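Side-chain contact in 190aa long hypothetical protein (Pyrococcus horikoshii, PDB 2DDZ), which is of unknown function but assembles as a hexamer and belongs to a family (DUF366) grouped in the class II tRNA synthetase clan: residues W100-E105 and M165-K170. Residues are numbered along the deposited sequence; the frame is centred on the assembly and turned at random.
Sequences WNYGIE and MERSAK. With GAI (guanidine), chain S.
The phenol end of Tyr-102 lies over one face of the Arg-167 guanidinium, joining the Schellman motif that closes helix 81-100 to the surface of helix 161-184. Tyr-102 CZ sits above the centre of the group, 3.4 Å from Arg-167 CZ, and the two planes are 29° apart. Tyr-102 OH comes within 3.0 Å of Arg-167 NE, but the angle is too poor for a hydrogen bond. The side chains reach in from opposite directions; Arg-167 starts with CG anti to its N (chi1 -163°) and bends at chi3, which lays the guanidinium beneath the phenol. Glu-163 serves both, OE1 hydrogen-bonded to Tyr-102 OH and OE2 in a salt bridge with Arg-167 NH1, while Phe-164 meets the tyrosine ring edge-to-face. Next in the chain, Gly-103, with positive phi, ends the helix, its N bonded to Trp-100 O at 2.8 Å. The Trp-100 indole is sandwiched between guanidine and the backbone of Ile-104 and Glu-105, and also meets Trp-100 of a second subunit. Cut back to an alanine, Trp-100 would probably deprive the guanidine of its flat support and leave a gap beside the neighbouring subunit's indole. Ile-104 O stands 3.5 Å above the centre of the Trp-100 ring.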
# COMPACT_ATOMS: atom_id res chain seq x y z
N TRP E 100 -7.85 -36.10 4.60
CA TRP E 100 -7.88 -36.95 5.78
C TRP E 100 -9.29 -37.47 6.06
O TRP E 100 -9.44 -38.60 6.51
CB TRP E 100 -7.36 -36.18 7.00
CG TRP E 100 -5.88 -36.19 7.09
CD1 TRP E 100 -5.02 -35.23 6.64
CD2 TRP E 100 -5.07 -37.23 7.64
NE1 TRP E 100 -3.72 -35.61 6.87
CE2 TRP E 100 -3.72 -36.83 7.48
CE3 TRP E 100 -5.34 -38.47 8.24
CZ2 TRP E 100 -2.64 -37.64 7.90
CZ3 TRP E 100 -4.28 -39.26 8.66
CH2 TRP E 100 -2.95 -38.84 8.49
N ASN E 101 -10.30 -36.65 5.79
CA ASN E 101 -11.69 -37.06 6.02
C ASN E 101 -12.11 -38.05 4.94
O ASN E 101 -13.25 -38.52 4.91
CB ASN E 101 -12.61 -35.83 6.05
CG ASN E 101 -12.29 -34.88 7.20
OD1 ASN E 101 -11.61 -35.25 8.16
ND2 ASN E 101 -12.79 -33.65 7.12
N TYR E 102 -11.18 -38.35 4.05
CA TYR E 102 -11.42 -39.31 3.00
C TYR E 102 -10.56 -40.54 3.33
O TYR E 102 -10.45 -41.47 2.53
CB TYR E 102 -11.01 -38.76 1.64
CG TYR E 102 -12.05 -37.88 0.99
CD1 TYR E 102 -12.22 -36.55 1.39
CD2 TYR E 102 -12.84 -38.36 -0.05
CE1 TYR E 102 -13.14 -35.72 0.75
CE2 TYR E 102 -13.77 -37.54 -0.70
CZ TYR E 102 -13.91 -36.22 -0.29
OH TYR E 102 -14.80 -35.41 -0.95
N GLY E 103 -9.94 -40.50 4.50
CA GLY E 103 -9.11 -41.61 4.95
C GLY E 103 -7.74 -41.68 4.32
O GLY E 103 -7.12 -42.75 4.32
N ILE E 104 -7.25 -40.56 3.79
CA ILE E 104 -5.94 -40.53 3.15
C ILE E 104 -4.85 -39.88 4.00
O ILE E 104 -5.01 -38.78 4.51
CB ILE E 104 -6.04 -39.79 1.82
CG1 ILE E 104 -6.95 -40.59 0.90
CG2 ILE E 104 -4.66 -39.58 1.21
CD1 ILE E 104 -7.17 -39.93 -0.42
N GLU E 105 -3.73 -40.58 4.15
CA GLU E 105 -2.61 -40.07 4.95
C GLU E 105 -1.76 -39.14 4.09
O GLU E 105 -0.64 -39.49 3.71
CB GLU E 105 -1.75 -41.22 5.47
CG GLU E 105 -2.52 -42.31 6.21
CD GLU E 105 -1.62 -43.45 6.68
OE1 GLU E 105 -0.61 -43.73 6.00
OE2 GLU E 105 -1.94 -44.09 7.71
N MET E 165 -14.62 -32.23 -6.03
CA MET E 165 -14.72 -30.88 -6.56
C MET E 165 -15.75 -30.07 -5.74
O MET E 165 -15.49 -28.94 -5.32
CB MET E 165 -15.16 -30.91 -8.04
CG MET E 165 -14.10 -31.45 -9.03
SD MET E 165 -14.58 -31.64 -10.72
CE MET E 165 -14.80 -30.09 -11.11
N GLU E 166 -16.91 -30.67 -5.51
CA GLU E 166 -17.99 -30.03 -4.76
C GLU E 166 -17.62 -29.75 -3.29
O GLU E 166 -17.80 -28.64 -2.80
CB GLU E 166 -19.24 -30.92 -4.79
CG GLU E 166 -20.53 -30.28 -4.30
CD GLU E 166 -21.09 -29.29 -5.31
OE1 GLU E 166 -20.85 -29.49 -6.52
OE2 GLU E 166 -21.79 -28.34 -4.89
N ARG E 167 -17.10 -30.77 -2.60
CA ARG E 167 -16.77 -30.60 -1.18
C ARG E 167 -15.56 -29.73 -0.90
O ARG E 167 -15.56 -28.96 0.06
CB ARG E 167 -16.57 -31.96 -0.51
CG ARG E 167 -16.64 -31.86 1.02
CD ARG E 167 -16.35 -33.18 1.71
NE ARG E 167 -16.87 -34.30 0.94
CZ ARG E 167 -16.85 -35.56 1.34
NH1 ARG E 167 -17.35 -36.51 0.55
NH2 ARG E 167 -16.34 -35.89 2.52
N SER E 168 -14.54 -29.86 -1.74
CA SER E 168 -13.32 -29.07 -1.57
C SER E 168 -13.58 -27.61 -1.93
O SER E 168 -13.02 -26.71 -1.30
CB SER E 168 -12.18 -29.67 -2.41
OG SER E 168 -12.49 -29.64 -3.79
N ALA E 169 -14.42 -27.36 -2.93
CA ALA E 169 -14.73 -25.98 -3.32
C ALA E 169 -15.36 -25.24 -2.15
O ALA E 169 -15.00 -24.09 -1.85
CB ALA E 169 -15.67 -25.97 -4.52
N LYS E 170 -16.30 -25.90 -1.48
CA LYS E 170 -16.99 -25.32 -0.33
C LYS E 170 -15.99 -25.10 0.82
O LYS E 170 -16.08 -24.11 1.55
CB LYS E 170 -18.11 -26.27 0.11
CG LYS E 170 -19.07 -25.72 1.17
CD LYS E 170 -20.08 -26.79 1.57
CE LYS E 170 -21.11 -26.30 2.59
NZ LYS E 170 -22.09 -25.34 2.01
C GAI S . -4.54 -37.62 11.72
N1 GAI S . -4.93 -36.60 11.00
N2 GAI S . -5.42 -38.36 12.39
N3 GAI S . -3.22 -37.92 11.77